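Long-range contacts in 6-aminohexanoate-dimer hydrolase (Bacillus anthracis, PDB 4GB7), which probably hydrolyses the amide bond of 6-aminohexanoate dimers, as a putative serine hydrolase related to beta-lactamases: residues Thr110-Val114 against Arg125-Tyr130; Leu153-Ile159 against Ile260-Thr265; Ala305-Ala311 against Ile389-Ser393. All blocks are in the same frame, centred on the assembly; numbering follows the deposited sequence. Where two conformers were deposited one is given.

Interaction 1. Residues Thr110-Val114 against Arg125-Tyr130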
loop_
_atom_site.group_PDB
_atom_site.type_symbol
_atom_site.label_atom_id
_atom_site.label_comp_id
_atom_site.label_asym_id
_atom_site.label_seq_id
_atom_site.Cartn_x
_atom_site.Cartn_y
_atom_site.Cartn_z
ATOM N N THR A 110 14.756 8.042 1.214
ATOM C CA THR A 110 13.460 8.595 0.879
ATOM C C THR A 110 13.522 9.265 -0.514
ATOM O O THR A 110 14.500 9.917 -0.888
ATOM C CB THR A 110 13.042 9.638 1.922
ATOM O OG1 THR A 110 13.002 9.030 3.220
ATOM C CG2 THR A 110 11.723 10.409 1.515
ATOM N N ASP A 111 12.486 9.052 -1.289
ATOM C CA ASP A 111 12.323 9.700 -2.607
ATOM C C ASP A 111 11.328 10.867 -2.583
ATOM O O ASP A 111 11.508 11.822 -3.354
ATOM C CB ASP A 111 11.873 8.688 -3.672
ATOM C CG ASP A 111 12.917 7.634 -3.979
ATOM O OD1 ASP A 111 14.124 7.935 -4.044
ATOM O OD2 ASP A 111 12.535 6.480 -4.167
ATOM N N ALA A 112 10.256 10.725 -1.780
ATOM C CA ALA A 112 9.234 11.742 -1.632
ATOM C C ALA A 112 8.672 11.750 -0.238
ATOM O O ALA A 112 8.442 10.699 0.358
ATOM C CB ALA A 112 8.099 11.536 -2.632
ATOM N N PHE A 113 8.391 12.953 0.235
ATOM C CA PHE A 113 7.833 13.142 1.557
ATOM C C PHE A 113 6.850 14.300 1.452
ATOM O O PHE A 113 7.222 15.381 1.065
ATOM C CB PHE A 113 8.926 13.357 2.578
ATOM C CG PHE A 113 8.454 13.354 3.987
ATOM C CD1 PHE A 113 8.174 12.157 4.631
ATOM C CD2 PHE A 113 8.252 14.541 4.684
ATOM C CE1 PHE A 113 7.746 12.151 5.945
ATOM C CE2 PHE A 113 7.880 14.531 6.008
ATOM C CZ PHE A 113 7.581 13.338 6.630
ATOM N N VAL A 114 5.579 14.022 1.724
ATOM C CA VAL A 114 4.517 15.016 1.651
ATOM C C VAL A 114 3.732 15.053 2.970
ATOM O O VAL A 114 3.249 13.984 3.453
ATOM C CB VAL A 114 3.561 14.694 0.501
ATOM C CG1 VAL A 114 2.357 15.633 0.487
ATOM C CG2 VAL A 114 4.301 14.694 -0.863
ATOM N N ARG A 125 9.054 17.290 -0.177
ATOM C CA ARG A 125 10.414 17.180 -0.616
ATOM C C ARG A 125 10.569 15.947 -1.461
ATOM O O ARG A 125 9.970 14.907 -1.154
ATOM C CB ARG A 125 11.375 17.116 0.548
ATOM C CG ARG A 125 11.436 18.409 1.360
ATOM C CD ARG A 125 12.249 19.456 0.609
ATOM N NE ARG A 125 12.343 20.673 1.401
ATOM C CZ ARG A 125 11.518 21.730 1.381
ATOM N NH1 ARG A 125 10.393 21.767 0.656
ATOM N NH2 ARG A 125 11.828 22.790 2.146
ATOM N N TYR A 126 11.361 16.088 -2.524
ATOM C CA TYR A 126 11.677 15.025 -3.505
ATOM C C TYR A 126 13.182 14.875 -3.562
ATOM O O TYR A 126 13.928 15.891 -3.523
ATOM C CB TYR A 126 11.075 15.326 -4.879
ATOM C CG TYR A 126 9.577 15.486 -4.802
ATOM C CD1 TYR A 126 8.742 14.392 -4.880
ATOM C CD2 TYR A 126 9.002 16.715 -4.453
ATOM C CE1 TYR A 126 7.386 14.535 -4.694
ATOM C CE2 TYR A 126 7.648 16.876 -4.281
ATOM C CZ TYR A 126 6.846 15.783 -4.350
ATOM O OH TYR A 126 5.495 15.942 -4.152
ATOM N N PHE A 127 13.661 13.642 -3.616
ATOM C CA PHE A 127 15.087 13.393 -3.383
ATOM C C PHE A 127 15.676 12.590 -4.544
ATOM O O PHE A 127 14.956 11.947 -5.282
ATOM C CB PHE A 127 15.320 12.614 -2.096
ATOM C CG PHE A 127 14.849 13.292 -0.841
ATOM C CD1 PHE A 127 13.535 13.212 -0.438
ATOM C CD2 PHE A 127 15.725 13.978 -0.058
ATOM C CE1 PHE A 127 13.090 13.848 0.706
ATOM C CE2 PHE A 127 15.303 14.620 1.099
ATOM C CZ PHE A 127 13.979 14.539 1.493
ATOM N N ASN A 128 17.005 12.595 -4.658
ATOM C CA ASN A 128 17.709 11.691 -5.555
ATOM C C ASN A 128 17.312 11.843 -7.017
ATOM O O ASN A 128 17.392 10.890 -7.779
ATOM C CB ASN A 128 17.577 10.202 -5.091
ATOM C CG ASN A 128 18.556 9.271 -5.778
ATOM O OD1 ASN A 128 18.198 8.137 -6.135
ATOM N ND2 ASN A 128 19.822 9.718 -5.904
ATOM N N GLY A 129 16.864 13.038 -7.404
ATOM C CA GLY A 129 16.510 13.274 -8.757
ATOM C C GLY A 129 15.145 12.776 -9.115
ATOM O O GLY A 129 14.727 12.891 -10.286
ATOM N N TYR A 130 14.425 12.271 -8.123
ATOM C CA TYR A 130 13.087 11.744 -8.405
ATOM C C TYR A 130 12.110 12.886 -8.800
ATOM O O TYR A 130 11.978 13.913 -8.087
ATOM C CB TYR A 130 12.555 10.963 -7.226
ATOM C CG TYR A 130 11.083 10.621 -7.326
ATOM C CD1 TYR A 130 10.596 9.867 -8.389
ATOM C CD2 TYR A 130 10.172 11.095 -6.379
ATOM C CE1 TYR A 130 9.273 9.513 -8.438
ATOM C CE2 TYR A 130 8.828 10.760 -6.451
ATOM C CZ TYR A 130 8.386 10.018 -7.479
ATOM O OH TYR A 130 7.032 9.767 -7.533
#
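At the open end of the hairpin formed by strands 110-117 and 120-126, Phe113 and Arg125 make an antiparallel hydrogen-bonded pair: Phe113 N reaches Arg125 O at 2.9 Å, and Arg125 N returns to Phe113 O at 2.9 Å. Ala112 and Tyr126 follow as a non-hydrogen-bonded pair, with Ala112 CB 3.7 Å from Tyr126 CD1 and 4.0 Å from Tyr130 CE2, at the edge of the second ring. Tyr130 CD2 in turn meets the edge of the Tyr126 ring. The hairpin forms one edge of the five-stranded antiparallel sheet, strand 120-126 being outermost; on its inner side Asp111 and Ala112 both face Phe392, a classic beta bulge. Asp111 O takes Phe127 N at 2.8 Å and also a CA-H contact from Tyr126. With Phe127 CG beside its own backbone N (chi1 -61°), the ring lies against Thr110, whose CG2 is 3.8 Å from Phe127 CE1. A type I' turn from Phe127 to Tyr130 brings Tyr130 CD2 to 3.4 Å from Asp111 O. The Asp111 carboxylate is used outside the hairpin, by Arg54, His136 and Ser394.

Interaction 2. Residues Leu153-Ile159 against Ile260-Thr265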
loop_
_atom_site.group_PDB
_atom_site.type_symbol
_atom_site.label_atom_id
_atom_site.label_comp_id
_atom_site.label_asym_id
_atom_site.label_seq_id
_atom_site.Cartn_x
_atom_site.Cartn_y
_atom_site.Cartn_z
ATOM N N LEU A 153 -18.473 -2.340 -2.936
ATOM C CA LEU A 153 -19.318 -3.373 -3.534
ATOM C C LEU A 153 -20.228 -4.052 -2.538
ATOM O O LEU A 153 -21.409 -4.406 -2.862
ATOM C CB LEU A 153 -18.448 -4.399 -4.269
ATOM C CG LEU A 153 -17.745 -3.959 -5.549
ATOM C CD1 LEU A 153 -16.669 -4.966 -5.897
ATOM C CD2 LEU A 153 -18.715 -3.821 -6.698
ATOM N N ALA A 154 -19.708 -4.235 -1.322
ATOM C CA ALA A 154 -20.488 -4.893 -0.252
ATOM C C ALA A 154 -21.684 -4.005 0.140
ATOM O O ALA A 154 -22.866 -4.458 0.201
ATOM C CB ALA A 154 -19.608 -5.225 0.939
ATOM N N GLU A 155 -21.403 -2.726 0.309
ATOM C CA GLU A 155 -22.461 -1.739 0.585
ATOM C C GLU A 155 -23.479 -1.489 -0.576
ATOM O O GLU A 155 -24.597 -1.033 -0.332
ATOM C CB GLU A 155 -21.835 -0.475 1.175
ATOM C CG GLU A 155 -21.149 -0.840 2.513
ATOM C CD GLU A 155 -20.688 0.323 3.376
ATOM O OE1 GLU A 155 -21.144 1.472 3.203
ATOM O OE2 GLU A 155 -19.849 0.071 4.258
ATOM N N GLU A 156 -23.089 -1.811 -1.809
ATOM C CA GLU A 156 -23.956 -1.731 -2.999
ATOM C C GLU A 156 -24.756 -3.031 -3.122
ATOM O O GLU A 156 -25.534 -3.166 -4.043
ATOM C CB GLU A 156 -23.130 -1.524 -4.289
ATOM C CG GLU A 156 -22.324 -0.200 -4.391
ATOM C CD GLU A 156 -21.262 -0.188 -5.521
ATOM O OE1 GLU A 156 -21.322 -1.087 -6.387
ATOM O OE2 GLU A 156 -20.353 0.725 -5.558
ATOM N N ASN A 157 -24.567 -3.951 -2.180
ATOM C CA ASN A 157 -25.188 -5.294 -2.155
ATOM C C ASN A 157 -24.844 -6.208 -3.335
ATOM O O ASN A 157 -25.660 -7.022 -3.786
ATOM C CB ASN A 157 -26.683 -5.154 -1.904
ATOM C CG ASN A 157 -26.952 -4.684 -0.481
ATOM O OD1 ASN A 157 -26.479 -5.294 0.484
ATOM N ND2 ASN A 157 -27.633 -3.578 -0.346
ATOM N N ARG A 158 -23.640 -6.049 -3.850
ATOM C CA ARG A 158 -23.146 -6.850 -4.973
ATOM C C ARG A 158 -22.367 -8.082 -4.522
ATOM O O ARG A 158 -22.212 -9.078 -5.286
ATOM C CB ARG A 158 -22.291 -5.985 -5.902
ATOM C CG ARG A 158 -23.157 -4.903 -6.546
ATOM C CD ARG A 158 -22.469 -4.188 -7.659
ATOM N NE ARG A 158 -22.316 -5.080 -8.807
ATOM C CZ ARG A 158 -21.686 -4.748 -9.930
ATOM N NH1 ARG A 158 -21.109 -3.552 -10.047
ATOM N NH2 ARG A 158 -21.589 -5.643 -10.903
ATOM N N ILE A 159 -21.844 -7.982 -3.307
ATOM C CA ILE A 159 -21.140 -9.062 -2.613
ATOM C C ILE A 159 -21.514 -8.985 -1.116
ATOM O O ILE A 159 -21.987 -7.951 -0.603
ATOM C CB ILE A 159 -19.605 -8.964 -2.774
ATOM C CG1 ILE A 159 -19.041 -7.701 -2.167
ATOM C CG2 ILE A 159 -19.167 -9.134 -4.243
ATOM C CD1 ILE A 159 -17.549 -7.503 -2.349
ATOM N N ILE A 260 -12.188 -11.175 -7.116
ATOM C CA ILE A 260 -13.610 -10.978 -6.898
ATOM C C ILE A 260 -14.100 -9.670 -7.537
ATOM O O ILE A 260 -15.115 -9.654 -8.243
ATOM C CB ILE A 260 -13.956 -10.999 -5.402
ATOM C CG1 ILE A 260 -13.673 -12.399 -4.826
ATOM C CG2 ILE A 260 -15.409 -10.614 -5.145
ATOM C CD1 ILE A 260 -13.714 -12.487 -3.328
ATOM N N ILE A 261 -13.364 -8.582 -7.324
ATOM C CA ILE A 261 -13.713 -7.306 -7.967
ATOM C C ILE A 261 -13.881 -7.489 -9.480
ATOM O O ILE A 261 -14.879 -7.028 -10.077
ATOM C CB ILE A 261 -12.673 -6.220 -7.662
ATOM C CG1 ILE A 261 -12.691 -5.865 -6.163
ATOM C CG2 ILE A 261 -12.907 -4.943 -8.496
ATOM C CD1 ILE A 261 -11.550 -4.995 -5.703
ATOM N N ARG A 262 -12.892 -8.117 -10.106
ATOM C CA ARG A 262 -12.881 -8.256 -11.559
ATOM C C ARG A 262 -14.049 -9.104 -12.013
ATOM O O ARG A 262 -14.728 -8.777 -12.971
ATOM C CB ARG A 262 -11.580 -8.851 -12.034
ATOM C CG ARG A 262 -10.312 -8.022 -11.798
ATOM C CD ARG A 262 -9.064 -8.811 -12.136
ATOM N NE ARG A 262 -7.861 -8.103 -11.692
ATOM C CZ ARG A 262 -7.072 -8.465 -10.682
ATOM N NH1 ARG A 262 -7.211 -9.645 -10.068
ATOM N NH2 ARG A 262 -6.029 -7.722 -10.361
ATOM N N THR A 263 -14.275 -10.203 -11.325
ATOM C CA THR A 263 -15.357 -11.100 -11.682
ATOM C C THR A 263 -16.724 -10.465 -11.540
ATOM O O THR A 263 -17.591 -10.595 -12.458
ATOM C CB THR A 263 -15.280 -12.389 -10.849
ATOM O OG1 THR A 263 -14.052 -13.049 -11.142
ATOM C CG2 THR A 263 -16.433 -13.350 -11.204
ATOM N N ILE A 264 -16.962 -9.848 -10.379
ATOM C CA ILE A 264 -18.257 -9.130 -10.138
ATOM C C ILE A 264 -18.538 -7.990 -11.141
ATOM O O ILE A 264 -19.628 -7.874 -11.676
ATOM C CB ILE A 264 -18.378 -8.634 -8.687
ATOM C CG1 ILE A 264 -18.455 -9.827 -7.715
ATOM C CG2 ILE A 264 -19.531 -7.643 -8.505
ATOM C CD1 ILE A 264 -19.771 -10.556 -7.671
ATOM N N THR A 265 -17.540 -7.159 -11.402
ATOM C CA THR A 265 -17.746 -5.944 -12.163
ATOM C C THR A 265 -17.524 -6.113 -13.646
ATOM O O THR A 265 -17.978 -5.272 -14.452
ATOM C CB THR A 265 -16.796 -4.840 -11.671
ATOM O OG1 THR A 265 -15.449 -5.178 -11.993
ATOM C CG2 THR A 265 -16.965 -4.586 -10.189
HETATM O O HOH W 1 -20.754 -4.516 -13.200
#
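Leu153 leads the contact from the last turn of helix 143-155, its two methyls parting over helix 251-265: CD1 lies 4.1 Å from Ile261 CG1, and CD2 lies 4.0 Å from Thr265 CG2. The leucine side chain crosses both partners at about a right angle. Beyond it the helix closes in a Schellman motif. Asn157 takes a positive phi of 61°, and the chain bonds back into the final turn through Arg158 N to Leu153 O and Asn157 N to Ala154 O. That reversal delivers Arg158 and Ile159 to the second helix, while Glu156 stays on the solvent side in a salt bridge with Arg276. Arg158 runs antiparallel alongside Ile264, and a bend at chi3 (70°) lays one face of the guanidinium over Ile264 CG2, which is 3.8 Å from Arg158 NE. Ile159, buried like Leu153, packs its CG2 3.6 Å from Ile264 CG1 and 4.1 Å from Ile260 CG2, and Tyr168 of helix 165-168 touches both Ile159 and Ile264. The end of helix 143-155 and the turn after it are thus packed on helix 251-265 by an aliphatic seam with a polar margin, in the mainly helical part of what is probably a beta-lactamase-like fold. Thr265 is tied to its own helix, OG1 donating to Ile261 O from the opposite face to Thr265 N. Beside Thr265 O a water lies in the plane of the Arg158 guanidinium, accepting from Arg158 NH2 at 2.7 Å and donating to Thr265 O at 3.1 Å.

Interaction 3. Residues Ala305-Ala311 against Ile389-Ser393; sequences ATARDMA and IVHFS
The Phe392 ring points its far edge at the start of helix 307-318. In the conformer given for the selenomethionine at position 310, Met310 CG lies in the ring plane, 3.7 Å from Phe392 CZ, and the two side chains cross at about a right angle; a second conformer was deposited, which makes this detail less certain. Thr306 C is also near the plane at the ring edge, whereas Ala305 O and Ala307 N come in obliquely, Ala307 N at 3.4 Å from Phe392 CE2. Outside the two segments, His136 stacks on the ring. Phe392 CG is anti to its own carbonyl carbon (chi1 -65°), and this carries the ring to the chain just where it turns from extended into helical. Ala307 CB fills the angle between the two strand residues, 3.8 Å from Phe392 CE2 and 4.1 Å from Val390 CG1.

Val390 takes the next turn of the helix. CG1 is anti to its backbone N, leaving CG2 to press against the helix backbone at 3.4 Å from Ala311 N, with Ala307 O and Ala311 CB close by. Met310 CB meets the same methyl at 3.8 Å. Ala311 N is already bonded to Ala307 O. No hydrogen bond crosses between the segments; apolar side chains pack by van der Waals contact, partly against backbone atoms. Thr306 N-caps the helix, its OG1 accepting from Asp309 N at 3.3 Å.

Along the strand the side chains alternate: Val390 and Phe392 face this helix, while Ile389 and His391 turn away, His391 bonding to Tyr410 of helix 402-417. The segment axes come within 8.1 Å at 146°. A central antiparallel sheet with helices packed on both faces is characteristic of the serine beta-lactamase and penicillin-binding protein fold.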
loop_
_atom_site.group_PDB
_atom_site.type_symbol
_atom_site.label_atom_id
_atom_site.label_comp_id
_atom_site.label_asym_id
_atom_site.label_seq_id
_atom_site.Cartn_x
_atom_site.Cartn_y
_atom_site.Cartn_z
ATOM N N ALA A 305 2.010 5.529 -8.127
ATOM C CA ALA A 305 1.270 6.802 -8.102
ATOM C C ALA A 305 2.195 7.933 -7.682
ATOM O O ALA A 305 3.289 7.680 -7.146
ATOM C CB ALA A 305 0.074 6.728 -7.170
ATOM N N THR A 306 1.779 9.165 -7.900
ATOM C CA THR A 306 2.579 10.286 -7.381
ATOM C C THR A 306 2.234 10.580 -5.905
ATOM O O THR A 306 1.186 10.163 -5.374
ATOM C CB THR A 306 2.387 11.590 -8.188
ATOM O OG1 THR A 306 1.104 12.139 -7.880
ATOM C CG2 THR A 306 2.604 11.393 -9.692
ATOM N N ALA A 307 3.151 11.234 -5.212
ATOM C CA ALA A 307 3.027 11.467 -3.780
ATOM C C ALA A 307 1.859 12.390 -3.432
ATOM O O ALA A 307 1.112 12.111 -2.468
ATOM C CB ALA A 307 4.328 12.026 -3.178
ATOM N N ARG A 308 1.717 13.489 -4.182
ATOM C CA ARG A 308 0.597 14.371 -3.958
ATOM C C ARG A 308 -0.722 13.667 -4.250
ATOM O O ARG A 308 -1.692 13.935 -3.578
ATOM C CB ARG A 308 0.691 15.649 -4.783
ATOM C CG ARG A 308 1.713 16.597 -4.185
ATOM C CD ARG A 308 1.614 18.025 -4.731
ATOM N NE ARG A 308 1.777 18.066 -6.163
ATOM C CZ ARG A 308 2.928 18.196 -6.828
ATOM N NH1 ARG A 308 2.910 18.207 -8.153
ATOM N NH2 ARG A 308 4.098 18.331 -6.203
ATOM N N ASP A 309 -0.739 12.800 -5.250
ATOM C CA ASP A 309 -1.975 12.098 -5.551
ATOM C C ASP A 309 -2.336 11.146 -4.412
ATOM O O ASP A 309 -3.512 11.030 -4.045
ATOM C CB ASP A 309 -1.917 11.374 -6.910
ATOM C CG ASP A 309 -2.091 12.354 -8.094
ATOM O OD1 ASP A 309 -2.540 13.508 -7.837
ATOM O OD2 ASP A 309 -1.874 11.981 -9.262
HETATM N N MSE A 310 -1.362 10.457 -3.866
HETATM C CA MSE A 310 -1.603 9.628 -2.688
HETATM C C MSE A 310 -2.070 10.460 -1.518
HETATM O O MSE A 310 -2.913 10.030 -0.767
HETATM C CB MSE A 310 -0.389 8.842 -2.276
HETATM C CG MSE A 310 -0.097 7.715 -3.167
HETATM SE SE MSE A 310 -1.571 6.419 -3.252
HETATM C CE MSE A 310 -2.307 6.594 -1.470
ATOM N N ALA A 311 -1.558 11.685 -1.381
ATOM C CA ALA A 311 -2.017 12.584 -0.339
ATOM C C ALA A 311 -3.487 12.980 -0.499
ATOM O O ALA A 311 -4.215 13.125 0.477
ATOM C CB ALA A 311 -1.139 13.805 -0.302
ATOM N N ILE A 389 0.364 12.036 5.919
ATOM C CA ILE A 389 1.742 11.936 5.458
ATOM C C ILE A 389 1.838 10.833 4.412
ATOM O O ILE A 389 1.323 9.728 4.604
ATOM C CB ILE A 389 2.722 11.719 6.595
ATOM C CG1 ILE A 389 2.733 12.969 7.530
ATOM C CG2 ILE A 389 4.113 11.325 6.119
ATOM C CD1 ILE A 389 3.733 12.866 8.661
ATOM N N VAL A 390 2.453 11.178 3.309
ATOM C CA VAL A 390 2.857 10.243 2.251
ATOM C C VAL A 390 4.346 10.156 2.251
ATOM O O VAL A 390 5.027 11.172 2.167
ATOM C CB VAL A 390 2.346 10.650 0.859
ATOM C CG1 VAL A 390 2.827 9.657 -0.204
ATOM C CG2 VAL A 390 0.803 10.676 0.844
ATOM N N HIS A 391 4.860 8.933 2.308
ATOM C CA HIS A 391 6.310 8.722 2.407
ATOM C C HIS A 391 6.666 7.654 1.423
ATOM O O HIS A 391 6.171 6.499 1.569
ATOM C CB HIS A 391 6.651 8.307 3.854
ATOM C CG HIS A 391 8.090 8.475 4.234
ATOM N ND1 HIS A 391 8.454 8.679 5.504
ATOM C CD2 HIS A 391 9.229 8.419 3.500
ATOM C CE1 HIS A 391 9.796 8.820 5.571
ATOM N NE2 HIS A 391 10.278 8.653 4.341
ATOM N N PHE A 392 7.451 8.008 0.401
ATOM C CA PHE A 392 7.922 7.076 -0.603
ATOM C C PHE A 392 9.408 6.965 -0.511
ATOM O O PHE A 392 10.076 8.001 -0.335
ATOM C CB PHE A 392 7.641 7.521 -2.046
ATOM C CG PHE A 392 6.221 7.605 -2.452
ATOM C CD1 PHE A 392 5.195 6.962 -1.756
ATOM C CD2 PHE A 392 5.932 8.265 -3.663
ATOM C CE1 PHE A 392 3.882 7.077 -2.234
ATOM C CE2 PHE A 392 4.635 8.353 -4.134
ATOM C CZ PHE A 392 3.618 7.735 -3.423
ATOM N N SER A 393 9.922 5.742 -0.676
ATOM C CA SER A 393 11.354 5.502 -0.541
ATOM C C SER A 393 11.776 4.428 -1.518
ATOM O O SER A 393 10.965 3.724 -2.127
ATOM C CB SER A 393 11.762 5.124 0.901
ATOM O OG SER A 393 11.219 5.989 1.880
#

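Overall arrangement
Interactions 1 and 3 lie together, their centres about 10 Å apart, and share one sheet: strands 110-117 and 387-393 are neighbours, joined where Asp111 N meets Phe392 O and Ala112 O meets Phe392 N. Interaction 1, largely buried with seven of ten touching residues buried and one exposed, extends the sheet to its edge strand through backbone hydrogen bonds; interaction 3 covers one sheet face with a helix by side-chain packing, with no hydrogen bond between the segments, and each touching residue is buried. Interaction 2 belongs to the helical part, its centre about 37 Å from that of interaction 1, across the chain's centre. Only partly buried, its aliphatic packing gives way to an arginine and a bridging water.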